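PDB 6PB3: rhizobiales Sp. Pch2 from Marine metagenome, which is probably a hexameric Trip13/Pch2-like AAA+ ATPase that remodels HORMA domain proteins and so regulates cGAS-like enzymes in bacteriophage immunity. Local coordinates for residues N27-L32 with T88-T93; L32-S37 with D228-A233; T16-D21 with D97-E102. All blocks are in the same frame, centred on the assembly; numbering follows the deposited sequence.

Overall arrangement
Interactions 1 and 2 sit side by side, share Leu32 and follow one another from the end of helix 20-28 into helix 33-47. Interaction 1 lies nearest the centre of the chain and packs leucine methyls on the helix behind the sulfate. Interaction 2, farther out, sets the first turn of helix 33-47 against helix 228-239 in the C-terminal helical part, with polar groups and little buried area. Interaction 3 joins the end of strand 15-17 and the proline after it, just before helix 20-28, to helix 95-102 through a small apolar contact, buried on its alanine and tyrosine side and exposed at its proline. Helix 20-28 thus spans from interaction 3 to interaction 1, and interactions 2 and 3 do not touch.

Interaction 1: residues N27-L32 with T88-T93; sequences NNLVGL and TELAET. With SO4 (sulfate ion), chain B.
Leu29 and Leu90 bring the two backbones closest, their CA atoms 7.6 Å apart, where the chain leaves helix 20-28 as a loop and passes beside helix 87-93. The first turn of that helix completes what looks like the P-loop (Walker A) of an AAA+ ATPase. No hydrogen bond joins the two segments; Leu29 makes the contact by forking over the helix. With CG beside its own backbone N (chi1 -60°), it sends CD1 against Leu90 CA at 3.7 Å and CD2 against Glu89 CG, also at 3.7 Å. The CD1 methyl additionally rests on Leu90 CB, 3.9 Å away. Glu89 contributes its CG, while its chain bends at chi2 (85°) and its carboxylate forms a salt bridge with Arg25. Leu90 continues inward to Leu39 of helix 33-47 and Phe223 of strand 219-223, so the fork of Leu29 lies over a leucine that is itself buried against both. On the loop side, the carbonyl of Leu29 accepts a hydrogen bond from Lys36 NZ, tying the turn to the next helix. Within helix 87-93, one turn on from Glu89, Thr93 OG1 donates to Glu89 O at 2.8 Å. The helix start holds a sulfate, probably from the crystallisation liquor, which also takes bonds from the amides of Gly84, Gly86 and Lys87, consistent with a phosphate site. Arg215 of a neighbouring subunit packs on Thr88, as fits an AAA+ site between subunits. Thr88 grips one sulfate oxygen, O2, twice: its N at 2.9 Å with a nearly straight N-H...O angle of 164°, and its OG1 at 2.7 Å.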
ATOM      1  N   ASN A  27       3.533 -12.438 -39.393  1.00 55.35           N
ATOM      2  CA  ASN A  27       4.790 -11.943 -39.945  1.00 70.30           C
ATOM      3  C   ASN A  27       5.095 -10.541 -39.441  1.00 73.77           C
ATOM      4  O   ASN A  27       6.261 -10.174 -39.252  1.00 73.26           O
ATOM      5  CB  ASN A  27       4.726 -11.928 -41.475  1.00 67.73           C
ATOM      6  CG  ASN A  27       4.724 -13.300 -42.078  1.00 86.89           C
ATOM      7  OD1 ASN A  27       4.558 -14.296 -41.380  1.00 90.17           O
ATOM      8  ND2 ASN A  27       4.908 -13.365 -43.397  1.00 98.42           N
ATOM      9  N   ASN A  28       4.056  -9.726 -39.263  1.00 73.85           N
ATOM     10  CA  ASN A  28       4.265  -8.352 -38.825  1.00 74.64           C
ATOM     11  C   ASN A  28       4.683  -8.278 -37.353  1.00 76.97           C
ATOM     12  O   ASN A  28       5.204  -7.243 -36.917  1.00 71.45           O
ATOM     13  CB  ASN A  28       2.998  -7.523 -39.099  1.00 65.36           C
ATOM     14  CG  ASN A  28       2.771  -7.229 -40.605  1.00 84.39           C
ATOM     15  OD1 ASN A  28       3.595  -7.554 -41.463  1.00 85.70           O
ATOM     16  ND2 ASN A  28       1.635  -6.620 -40.914  1.00 84.25           N
ATOM     17  N   LEU A  29       4.501  -9.355 -36.585  1.00 66.94           N
ATOM     18  CA  LEU A  29       5.011  -9.394 -35.217  1.00 66.04           C
ATOM     19  C   LEU A  29       6.516  -9.624 -35.231  1.00 77.58           C
ATOM     20  O   LEU A  29       6.979 -10.694 -35.636  1.00 85.40           O
ATOM     21  CB  LEU A  29       4.331 -10.497 -34.411  1.00 58.02           C
ATOM     22  CG  LEU A  29       2.817 -10.400 -34.264  1.00 63.63           C
ATOM     23  CD1 LEU A  29       2.319 -11.499 -33.323  1.00 56.91           C
ATOM     24  CD2 LEU A  29       2.429  -9.040 -33.727  1.00 70.52           C
ATOM     25  N   VAL A  30       7.281  -8.636 -34.781  1.00 76.19           N
ATOM     26  CA  VAL A  30       8.732  -8.760 -34.781  1.00 72.00           C
ATOM     27  C   VAL A  30       9.244  -8.766 -33.356  1.00 75.06           C
ATOM     28  O   VAL A  30       8.651  -8.166 -32.452  1.00 62.85           O
ATOM     29  CB  VAL A  30       9.429  -7.648 -35.585  1.00 78.03           C
ATOM     30  CG1 VAL A  30      10.799  -8.130 -36.041  1.00 84.21           C
ATOM     31  CG2 VAL A  30       8.578  -7.240 -36.745  1.00 69.53           C
ATOM     32  N   GLY A  31      10.365  -9.453 -33.167  1.00 81.99           N
ATOM     33  CA  GLY A  31      10.931  -9.643 -31.860  1.00 69.23           C
ATOM     34  C   GLY A  31      10.247 -10.693 -31.023  1.00 61.84           C
ATOM     35  O   GLY A  31      10.618 -10.855 -29.857  1.00 63.22           O
ATOM     36  N   LEU A  32       9.263 -11.409 -31.570  1.00 56.71           N
ATOM     37  CA  LEU A  32       8.554 -12.459 -30.846  1.00 63.64           C
ATOM     38  C   LEU A  32       8.838 -13.857 -31.397  1.00 56.32           C
ATOM     39  O   LEU A  32       8.044 -14.779 -31.167  1.00 61.60           O
ATOM     40  CB  LEU A  32       7.048 -12.181 -30.874  1.00 56.32           C
ATOM     41  CG  LEU A  32       6.672 -10.842 -30.235  1.00 71.79           C
ATOM     42  CD1 LEU A  32       5.221 -10.513 -30.481  1.00 60.56           C
ATOM     43  CD2 LEU A  32       7.006 -10.822 -28.723  1.00 58.56           C
ATOM     44  N   THR A  88      -2.141 -10.795 -27.461  1.00 52.32           N
ATOM     45  CA  THR A  88      -3.440 -11.080 -28.062  1.00 57.48           C
ATOM     46  C   THR A  88      -3.303 -11.301 -29.560  1.00 57.99           C
ATOM     47  O   THR A  88      -3.863 -12.254 -30.119  1.00 50.91           O
ATOM     48  CB  THR A  88      -4.396  -9.918 -27.777  1.00 65.99           C
ATOM     49  OG1 THR A  88      -4.394  -9.641 -26.371  1.00 67.68           O
ATOM     50  CG2 THR A  88      -5.813 -10.243 -28.247  1.00 73.63           C
ATOM     51  N   GLU A  89      -2.566 -10.413 -30.230  1.00 52.02           N
ATOM     52  CA  GLU A  89      -2.379 -10.545 -31.665  1.00 53.67           C
ATOM     53  C   GLU A  89      -1.667 -11.850 -31.991  1.00 63.34           C
ATOM     54  O   GLU A  89      -1.987 -12.510 -32.984  1.00 61.05           O
ATOM     55  CB  GLU A  89      -1.606  -9.340 -32.201  1.00 58.60           C
ATOM     56  CG  GLU A  89      -1.300  -9.400 -33.685  1.00 64.79           C
ATOM     57  CD  GLU A  89      -2.438  -8.889 -34.541  1.00 74.06           C
ATOM     58  OE1 GLU A  89      -3.572  -8.760 -34.025  1.00 73.70           O
ATOM     59  OE2 GLU A  89      -2.192  -8.611 -35.736  1.00 66.12           O
ATOM     60  N   LEU A  90      -0.724 -12.260 -31.141  1.00 51.17           N
ATOM     61  CA  LEU A  90      -0.086 -13.558 -31.343  1.00 53.22           C
ATOM     62  C   LEU A  90      -1.083 -14.697 -31.151  1.00 45.60           C
ATOM     63  O   LEU A  90      -1.155 -15.619 -31.973  1.00 49.28           O
ATOM     64  CB  LEU A  90       1.100 -13.708 -30.390  1.00 51.55           C
ATOM     65  CG  LEU A  90       1.853 -15.032 -30.484  1.00 57.34           C
ATOM     66  CD1 LEU A  90       2.493 -15.179 -31.879  1.00 50.41           C
ATOM     67  CD2 LEU A  90       2.906 -15.121 -29.412  1.00 53.65           C
ATOM     68  N   ALA A  91      -1.883 -14.641 -30.085  1.00 51.40           N
ATOM     69  CA  ALA A  91      -2.813 -15.731 -29.824  1.00 52.03           C
ATOM     70  C   ALA A  91      -3.868 -15.843 -30.914  1.00 54.96           C
ATOM     71  O   ALA A  91      -4.344 -16.947 -31.197  1.00 49.74           O
ATOM     72  CB  ALA A  91      -3.473 -15.541 -28.453  1.00 53.46           C
ATOM     73  N   GLU A  92      -4.264 -14.719 -31.514  1.00 51.14           N
ATOM     74  CA  GLU A  92      -5.301 -14.729 -32.539  1.00 50.75           C
ATOM     75  C   GLU A  92      -4.796 -15.176 -33.895  1.00 58.88           C
ATOM     76  O   GLU A  92      -5.613 -15.431 -34.783  1.00 61.29           O
ATOM     77  CB  GLU A  92      -5.916 -13.341 -32.695  1.00 51.46           C
ATOM     78  CG  GLU A  92      -6.766 -12.886 -31.518  1.00 55.75           C
ATOM     79  CD  GLU A  92      -7.331 -11.496 -31.761  1.00 68.53           C
ATOM     80  OE1 GLU A  92      -6.845 -10.820 -32.693  1.00 65.54           O
ATOM     81  OE2 GLU A  92      -8.254 -11.076 -31.028  1.00 69.33           O
ATOM     82  N   THR A  93      -3.484 -15.248 -34.098  1.00 52.13           N
ATOM     83  CA  THR A  93      -2.962 -15.614 -35.407  1.00 61.29           C
ATOM     84  C   THR A  93      -2.095 -16.864 -35.410  1.00 52.82           C
ATOM     85  O   THR A  93      -1.888 -17.441 -36.485  1.00 54.30           O
ATOM     86  CB  THR A  93      -2.156 -14.450 -36.002  1.00 54.65           C
ATOM     87  OG1 THR A  93      -1.096 -14.086 -35.105  1.00 50.12           O
ATOM     88  CG2 THR A  93      -3.065 -13.255 -36.222  1.00 59.76           C
TER
HETATM   89  S   SO4 B 401      -1.075  -7.339 -25.604  1.00 53.42           S
HETATM   90  O1  SO4 B 401      -1.651  -6.455 -24.586  1.00 56.76           O
HETATM   91  O2  SO4 B 401      -2.070  -8.365 -25.892  1.00 56.76           O
HETATM   92  O3  SO4 B 401      -0.803  -6.564 -26.836  1.00 57.44           O
HETATM   93  O4  SO4 B 401       0.206  -7.877 -25.149  1.00 49.14           O

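Interaction 2: residues L32-S37 with D228-A233; sequences LDTHKS and DAQRRA
At the junction between the AAA+ core and the C-terminal helical part of the chain, probably the small lid domain of this family, His35 and Gln230 meet. His35 belongs to the first turn of helix 33-47, for which Leu32 is the N-cap residue; Gln230 lies in the first turn of helix 228-239, just after strand 219-223. The chain of Gln230 runs extended beyond CG (chi2 165°) and brings NE2 to the edge of the imidazole, 3.3 Å from His35 CE1. Amide and ring planes are only 16° apart, so the amide nitrogen comes in at the rim, in the ring plane, and does not stack on a face. Thr34 touches the same nitrogen more loosely, its OG1 4.1 Å from Gln230 NE2. This is a small contact without a hydrogen bond across it, and its two sides are positioned by other neighbours. The ring of His35 meets that of Phe223, and its NE2 makes a weak hydrogen bond to Thr222 O, which ties it to the edge strand of the sheet. Asn227 OD1 accepts from the backbone N of Gln230, while Phe268 of helix 268-283 packs against the glutamine side chain. Leu32 covers one face of the imidazole, placing CD2 3.8 Å above the ring plane and toward its rim.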
ATOM      1  N   LEU A  32       9.263 -11.409 -31.570  1.00 56.71           N
ATOM      2  CA  LEU A  32       8.554 -12.459 -30.846  1.00 63.64           C
ATOM      3  C   LEU A  32       8.838 -13.857 -31.397  1.00 56.32           C
ATOM      4  O   LEU A  32       8.044 -14.779 -31.167  1.00 61.60           O
ATOM      5  CB  LEU A  32       7.048 -12.181 -30.874  1.00 56.32           C
ATOM      6  CG  LEU A  32       6.672 -10.842 -30.235  1.00 71.79           C
ATOM      7  CD1 LEU A  32       5.221 -10.513 -30.481  1.00 60.56           C
ATOM      8  CD2 LEU A  32       7.006 -10.822 -28.723  1.00 58.56           C
ATOM      9  N   ASP A  33       9.950 -14.035 -32.118  1.00 62.03           N
ATOM     10  CA  ASP A  33      10.188 -15.299 -32.816  1.00 70.57           C
ATOM     11  C   ASP A  33      10.191 -16.472 -31.846  1.00 60.03           C
ATOM     12  O   ASP A  33       9.583 -17.515 -32.115  1.00 59.86           O
ATOM     13  CB  ASP A  33      11.508 -15.241 -33.593  1.00 68.95           C
ATOM     14  CG  ASP A  33      11.425 -14.360 -34.839  1.00 82.95           C
ATOM     15  OD1 ASP A  33      10.321 -14.242 -35.425  1.00 86.21           O
ATOM     16  OD2 ASP A  33      12.468 -13.793 -35.241  1.00 96.45           O
ATOM     17  N   THR A  34      10.844 -16.304 -30.699  1.00 62.74           N
ATOM     18  CA  THR A  34      10.869 -17.356 -29.695  1.00 62.18           C
ATOM     19  C   THR A  34       9.474 -17.624 -29.142  1.00 64.17           C
ATOM     20  O   THR A  34       9.084 -18.783 -28.959  1.00 59.92           O
ATOM     21  CB  THR A  34      11.832 -16.961 -28.578  1.00 78.93           C
ATOM     22  OG1 THR A  34      11.281 -15.858 -27.846  1.00 84.26           O
ATOM     23  CG2 THR A  34      13.161 -16.515 -29.186  1.00 66.22           C
ATOM     24  N   HIS A  35       8.705 -16.566 -28.861  1.00 58.28           N
ATOM     25  CA  HIS A  35       7.359 -16.768 -28.324  1.00 51.63           C
ATOM     26  C   HIS A  35       6.460 -17.485 -29.328  1.00 57.63           C
ATOM     27  O   HIS A  35       5.633 -18.323 -28.940  1.00 54.39           O
ATOM     28  CB  HIS A  35       6.742 -15.428 -27.909  1.00 53.24           C
ATOM     29  CG  HIS A  35       7.628 -14.597 -27.031  1.00 53.94           C
ATOM     30  ND1 HIS A  35       8.770 -13.986 -27.498  1.00 54.73           N
ATOM     31  CD2 HIS A  35       7.553 -14.294 -25.711  1.00 56.46           C
ATOM     32  CE1 HIS A  35       9.351 -13.327 -26.511  1.00 52.37           C
ATOM     33  NE2 HIS A  35       8.633 -13.497 -25.416  1.00 57.65           N
ATOM     34  N   LYS A  36       6.618 -17.169 -30.622  1.00 51.53           N
ATOM     35  CA  LYS A  36       5.864 -17.825 -31.695  1.00 57.60           C
ATOM     36  C   LYS A  36       6.164 -19.307 -31.750  1.00 51.19           C
ATOM     37  O   LYS A  36       5.251 -20.139 -31.814  1.00 55.24           O
ATOM     38  CB  LYS A  36       6.217 -17.220 -33.064  1.00 61.45           C
ATOM     39  CG  LYS A  36       5.807 -15.783 -33.341  1.00 69.47           C
ATOM     40  CD  LYS A  36       6.296 -15.380 -34.762  1.00 67.00           C
ATOM     41  CE  LYS A  36       6.017 -13.930 -35.086  1.00 60.80           C
ATOM     42  NZ  LYS A  36       6.724 -13.473 -36.340  1.00 61.50           N
ATOM     43  N   SER A  37       7.455 -19.644 -31.788  1.00 48.06           N
ATOM     44  CA  SER A  37       7.889 -21.037 -31.858  1.00 59.06           C
ATOM     45  C   SER A  37       7.381 -21.846 -30.668  1.00 53.29           C
ATOM     46  O   SER A  37       6.852 -22.951 -30.833  1.00 59.56           O
ATOM     47  CB  SER A  37       9.417 -21.090 -31.926  1.00 53.19           C
ATOM     48  OG  SER A  37       9.907 -22.385 -31.636  1.00 84.41           O
ATOM     49  N   ASP A 228      18.493  -7.436 -25.674  1.00 58.78           N
ATOM     50  CA  ASP A 228      19.204  -6.753 -26.748  1.00 72.64           C
ATOM     51  C   ASP A 228      18.939  -7.407 -28.099  1.00 79.94           C
ATOM     52  O   ASP A 228      18.749  -6.708 -29.100  1.00 75.33           O
ATOM     53  CB  ASP A 228      20.697  -6.700 -26.438  1.00 74.18           C
ATOM     54  CG  ASP A 228      20.997  -5.892 -25.180  1.00 95.99           C
ATOM     55  OD1 ASP A 228      20.251  -6.036 -24.183  1.00100.16           O
ATOM     56  OD2 ASP A 228      21.981  -5.121 -25.182  1.00101.77           O
ATOM     57  N   ALA A 229      18.882  -8.743 -28.147  1.00 67.11           N
ATOM     58  CA  ALA A 229      18.608  -9.416 -29.413  1.00 63.51           C
ATOM     59  C   ALA A 229      17.210  -9.089 -29.909  1.00 55.27           C
ATOM     60  O   ALA A 229      17.013  -8.799 -31.095  1.00 69.49           O
ATOM     61  CB  ALA A 229      18.790 -10.930 -29.271  1.00 74.52           C
ATOM     62  N   GLN A 230      16.224  -9.117 -29.011  1.00 58.97           N
ATOM     63  CA  GLN A 230      14.854  -8.810 -29.418  1.00 61.16           C
ATOM     64  C   GLN A 230      14.708  -7.357 -29.849  1.00 62.99           C
ATOM     65  O   GLN A 230      13.994  -7.061 -30.815  1.00 56.62           O
ATOM     66  CB  GLN A 230      13.881  -9.148 -28.292  1.00 54.72           C
ATOM     67  CG  GLN A 230      13.841 -10.656 -28.018  1.00 55.12           C
ATOM     68  CD  GLN A 230      13.177 -11.003 -26.700  1.00 74.36           C
ATOM     69  OE1 GLN A 230      13.424 -10.367 -25.674  1.00 65.43           O
ATOM     70  NE2 GLN A 230      12.331 -12.020 -26.722  1.00 73.00           N
ATOM     71  N   ARG A 231      15.381  -6.434 -29.155  1.00 57.71           N
ATOM     72  CA  ARG A 231      15.338  -5.042 -29.584  1.00 62.89           C
ATOM     73  C   ARG A 231      16.018  -4.878 -30.933  1.00 53.92           C
ATOM     74  O   ARG A 231      15.537  -4.132 -31.791  1.00 57.32           O
ATOM     75  CB  ARG A 231      15.983  -4.133 -28.528  1.00 53.66           C
ATOM     76  CG  ARG A 231      15.271  -4.188 -27.188  1.00 62.36           C
ATOM     77  CD  ARG A 231      15.578  -2.966 -26.344  1.00 58.49           C
ATOM     78  NE  ARG A 231      17.013  -2.771 -26.185  1.00 62.05           N
ATOM     79  CZ  ARG A 231      17.772  -3.527 -25.403  1.00 67.13           C
ATOM     80  NH1 ARG A 231      17.229  -4.535 -24.719  1.00 59.13           N
ATOM     81  NH2 ARG A 231      19.071  -3.284 -25.307  1.00 71.54           N
ATOM     82  N   ARG A 232      17.128  -5.585 -31.141  1.00 60.45           N
ATOM     83  CA  ARG A 232      17.804  -5.550 -32.432  1.00 64.30           C
ATOM     84  C   ARG A 232      16.884  -6.018 -33.557  1.00 69.58           C
ATOM     85  O   ARG A 232      16.845  -5.403 -34.626  1.00 73.59           O
ATOM     86  CB  ARG A 232      19.068  -6.411 -32.380  1.00 69.43           C
ATOM     87  CG  ARG A 232      20.091  -6.082 -33.460  1.00 76.15           C
ATOM     88  CD  ARG A 232      21.265  -7.057 -33.452  1.00 75.91           C
ATOM     89  NE  ARG A 232      21.377  -7.758 -32.177  1.00 89.26           N
ATOM     90  CZ  ARG A 232      22.188  -7.395 -31.192  1.00 82.66           C
ATOM     91  NH1 ARG A 232      22.972  -6.341 -31.333  1.00 86.00           N
ATOM     92  NH2 ARG A 232      22.223  -8.093 -30.070  1.00 99.35           N
ATOM     93  N   ALA A 233      16.121  -7.094 -33.332  1.00 61.18           N
ATOM     94  CA  ALA A 233      15.280  -7.630 -34.406  1.00 68.73           C
ATOM     95  C   ALA A 233      14.161  -6.660 -34.776  1.00 56.70           C
ATOM     96  O   ALA A 233      13.888  -6.443 -35.963  1.00 61.63           O
ATOM     97  CB  ALA A 233      14.700  -8.997 -34.016  1.00 57.69           C
TER

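Interaction 3: residues T16-D21 with D97-E102; sequences TYPDVD and DVARRE
Ala99 sets its methyl group against the bend between Tyr17 and Pro18, where strand 15-17, which adds an antiparallel strand beside 105-111 at the margin of the AAA+ sheet in this chain, gives way to helix 20-28. The tight part is this small apolar patch: Ala99 CB lies 4.1 Å from Tyr17 CB and 4.0 Å from Pro18 CG. A cis peptide bond before Pro18 turns the chain here, and the CA atoms of Pro18 and Ala99 come within 6.0 Å. Beyond CB the tyrosine ring leaves helix 95-102 and packs on Ile106 and Leu108 of the adjoining strand; its hydroxyl probably hydrogen-bonds to the carbonyl O of Glu92, though the modelled distance is too short to be trusted. The outer side is looser. Pro18 is exposed there, and Arg100 stands near Arg23, two like charges at the surface. Each segment also holds itself together. On helix 95-102, Arg101 NH2 makes a salt bridge with Asp97 OD1 at 3.1 Å, weak as a hydrogen bond, and Ser40 OG bonds to both side chains. On the other segment Asp19 is the N-cap of helix 20-28: its OD1 accepts from Asp21 N at 2.7 Å.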
ATOM      1  N   THR A  16     -10.879 -19.704 -39.031  1.00 67.29           N
ATOM      2  CA  THR A  16     -10.298 -20.973 -39.431  1.00 65.04           C
ATOM      3  C   THR A  16      -8.892 -20.756 -39.961  1.00 65.93           C
ATOM      4  O   THR A  16      -8.566 -19.694 -40.502  1.00 59.46           O
ATOM      5  CB  THR A  16     -11.128 -21.665 -40.505  1.00 71.71           C
ATOM      6  OG1 THR A  16     -11.239 -20.805 -41.649  1.00 73.67           O
ATOM      7  CG2 THR A  16     -12.506 -22.006 -39.963  1.00 69.62           C
ATOM      8  N   TYR A  17      -8.063 -21.781 -39.807  1.00 71.29           N
ATOM      9  CA  TYR A  17      -6.694 -21.713 -40.275  1.00 57.83           C
ATOM     10  C   TYR A  17      -6.396 -22.870 -41.221  1.00 69.15           C
ATOM     11  O   TYR A  17      -6.994 -23.944 -41.104  1.00 63.55           O
ATOM     12  CB  TYR A  17      -5.711 -21.738 -39.103  1.00 57.29           C
ATOM     13  CG  TYR A  17      -5.956 -20.628 -38.112  1.00 63.10           C
ATOM     14  CD1 TYR A  17      -5.457 -19.353 -38.337  1.00 57.83           C
ATOM     15  CD2 TYR A  17      -6.672 -20.854 -36.947  1.00 71.53           C
ATOM     16  CE1 TYR A  17      -5.673 -18.330 -37.422  1.00 51.87           C
ATOM     17  CE2 TYR A  17      -6.886 -19.843 -36.035  1.00 67.01           C
ATOM     18  CZ  TYR A  17      -6.394 -18.577 -36.284  1.00 67.30           C
ATOM     19  OH  TYR A  17      -6.608 -17.551 -35.374  1.00 60.79           O
ATOM     20  N   PRO A  18      -5.473 -22.685 -42.169  1.00 65.94           N
ATOM     21  CA  PRO A  18      -4.675 -21.481 -42.442  1.00 65.33           C
ATOM     22  C   PRO A  18      -5.462 -20.284 -42.989  1.00 66.46           C
ATOM     23  O   PRO A  18      -6.514 -20.429 -43.617  1.00 63.32           O
ATOM     24  CB  PRO A  18      -3.668 -21.962 -43.502  1.00 71.87           C
ATOM     25  CG  PRO A  18      -3.728 -23.446 -43.476  1.00 68.07           C
ATOM     26  CD  PRO A  18      -5.098 -23.804 -43.046  1.00 75.22           C
ATOM     27  N   ASP A  19      -4.898 -19.098 -42.776  1.00 63.86           N
ATOM     28  CA  ASP A  19      -5.494 -17.838 -43.196  1.00 66.16           C
ATOM     29  C   ASP A  19      -4.391 -16.890 -43.653  1.00 61.36           C
ATOM     30  O   ASP A  19      -3.409 -16.694 -42.925  1.00 67.34           O
ATOM     31  CB  ASP A  19      -6.289 -17.221 -42.040  1.00 84.33           C
ATOM     32  CG  ASP A  19      -7.145 -16.067 -42.480  1.00 88.88           C
ATOM     33  OD1 ASP A  19      -6.597 -15.069 -42.999  1.00 89.68           O
ATOM     34  OD2 ASP A  19      -8.374 -16.173 -42.318  1.00 84.10           O
ATOM     35  N   VAL A  20      -4.567 -16.307 -44.850  1.00 58.00           N
ATOM     36  CA  VAL A  20      -3.599 -15.356 -45.409  1.00 59.35           C
ATOM     37  C   VAL A  20      -3.427 -14.153 -44.487  1.00 72.03           C
ATOM     38  O   VAL A  20      -2.316 -13.638 -44.317  1.00 70.21           O
ATOM     39  CB  VAL A  20      -4.032 -14.890 -46.816  1.00 77.96           C
ATOM     40  CG1 VAL A  20      -3.637 -15.891 -47.907  1.00 74.60           C
ATOM     41  CG2 VAL A  20      -5.523 -14.624 -46.850  1.00 78.13           C
ATOM     42  N   ASP A  21      -4.530 -13.657 -43.916  1.00 67.99           N
ATOM     43  CA  ASP A  21      -4.455 -12.472 -43.067  1.00 76.07           C
ATOM     44  C   ASP A  21      -3.787 -12.797 -41.741  1.00 64.62           C
ATOM     45  O   ASP A  21      -3.003 -11.993 -41.222  1.00 69.05           O
ATOM     46  CB  ASP A  21      -5.853 -11.886 -42.848  1.00 97.44           C
ATOM     47  CG  ASP A  21      -5.824 -10.521 -42.149  1.00114.66           C
ATOM     48  OD1 ASP A  21      -4.941  -9.686 -42.465  1.00116.97           O
ATOM     49  OD2 ASP A  21      -6.697 -10.280 -41.285  1.00115.02           O
ATOM     50  N   ASP A  97       0.308 -20.807 -37.933  1.00 60.92           N
ATOM     51  CA  ASP A  97       1.570 -21.517 -37.769  1.00 59.44           C
ATOM     52  C   ASP A  97       1.347 -22.976 -37.370  1.00 56.26           C
ATOM     53  O   ASP A  97       2.019 -23.875 -37.889  1.00 61.71           O
ATOM     54  CB  ASP A  97       2.413 -20.800 -36.721  1.00 71.07           C
ATOM     55  CG  ASP A  97       3.888 -20.952 -36.965  1.00 90.37           C
ATOM     56  OD1 ASP A  97       4.381 -22.099 -36.903  1.00 95.07           O
ATOM     57  OD2 ASP A  97       4.545 -19.922 -37.238  1.00 93.62           O
ATOM     58  N   VAL A  98       0.430 -23.233 -36.431  1.00 56.10           N
ATOM     59  CA  VAL A  98       0.196 -24.607 -35.996  1.00 56.58           C
ATOM     60  C   VAL A  98      -0.361 -25.429 -37.146  1.00 69.84           C
ATOM     61  O   VAL A  98      -0.007 -26.601 -37.323  1.00 67.92           O
ATOM     62  CB  VAL A  98      -0.757 -24.653 -34.791  1.00 50.95           C
ATOM     63  CG1 VAL A  98      -0.957 -26.105 -34.350  1.00 57.96           C
ATOM     64  CG2 VAL A  98      -0.253 -23.754 -33.629  1.00 41.31           C
ATOM     65  N   ALA A  99      -1.259 -24.827 -37.929  1.00 61.64           N
ATOM     66  CA  ALA A  99      -1.841 -25.505 -39.077  1.00 60.37           C
ATOM     67  C   ALA A  99      -0.764 -25.898 -40.070  1.00 66.51           C
ATOM     68  O   ALA A  99      -0.786 -27.007 -40.621  1.00 68.29           O
ATOM     69  CB  ALA A  99      -2.875 -24.601 -39.740  1.00 61.87           C
ATOM     70  N   ARG A 100       0.197 -25.003 -40.301  1.00 65.08           N
ATOM     71  CA  ARG A 100       1.312 -25.314 -41.188  1.00 62.85           C
ATOM     72  C   ARG A 100       2.186 -26.420 -40.602  1.00 72.01           C
ATOM     73  O   ARG A 100       2.534 -27.378 -41.295  1.00 67.98           O
ATOM     74  CB  ARG A 100       2.132 -24.047 -41.442  1.00 58.73           C
ATOM     75  CG  ARG A 100       1.563 -23.149 -42.542  1.00 81.40           C
ATOM     76  CD  ARG A 100       1.870 -21.691 -42.276  1.00 77.14           C
ATOM     77  NE  ARG A 100       3.298 -21.400 -42.310  1.00 83.91           N
ATOM     78  CZ  ARG A 100       3.847 -20.540 -43.158  1.00110.71           C
ATOM     79  NH1 ARG A 100       3.079 -19.900 -44.027  1.00116.80           N
ATOM     80  NH2 ARG A 100       5.152 -20.312 -43.136  1.00117.75           N
ATOM     81  N   ARG A 101       2.517 -26.312 -39.310  1.00 70.57           N
ATOM     82  CA  ARG A 101       3.452 -27.239 -38.671  1.00 70.53           C
ATOM     83  C   ARG A 101       2.909 -28.665 -38.647  1.00 61.12           C
ATOM     84  O   ARG A 101       3.645 -29.620 -38.915  1.00 66.08           O
ATOM     85  CB  ARG A 101       3.755 -26.747 -37.251  1.00 75.49           C
ATOM     86  CG  ARG A 101       4.782 -27.546 -36.466  1.00 86.11           C
ATOM     87  CD  ARG A 101       5.018 -26.933 -35.084  1.00 78.28           C
ATOM     88  NE  ARG A 101       5.283 -25.488 -35.128  1.00 64.40           N
ATOM     89  CZ  ARG A 101       6.489 -24.958 -35.330  1.00 62.53           C
ATOM     90  NH1 ARG A 101       7.552 -25.741 -35.540  1.00 62.37           N
ATOM     91  NH2 ARG A 101       6.636 -23.640 -35.362  1.00 57.81           N
ATOM     92  N   GLU A 102       1.627 -28.837 -38.329  1.00 57.16           N
ATOM     93  CA  GLU A 102       1.044 -30.171 -38.224  1.00 60.35           C
ATOM     94  C   GLU A 102       0.227 -30.569 -39.447  1.00 68.44           C
ATOM     95  O   GLU A 102      -0.301 -31.688 -39.486  1.00 63.31           O
ATOM     96  CB  GLU A 102       0.166 -30.266 -36.967  1.00 71.32           C
ATOM     97  CG  GLU A 102       0.944 -30.136 -35.657  1.00 73.33           C
ATOM     98  CD  GLU A 102       1.904 -31.301 -35.404  1.00 78.12           C
ATOM     99  OE1 GLU A 102       1.431 -32.456 -35.308  1.00 84.03           O
ATOM    100  OE2 GLU A 102       3.128 -31.057 -35.299  1.00 62.69           O
TER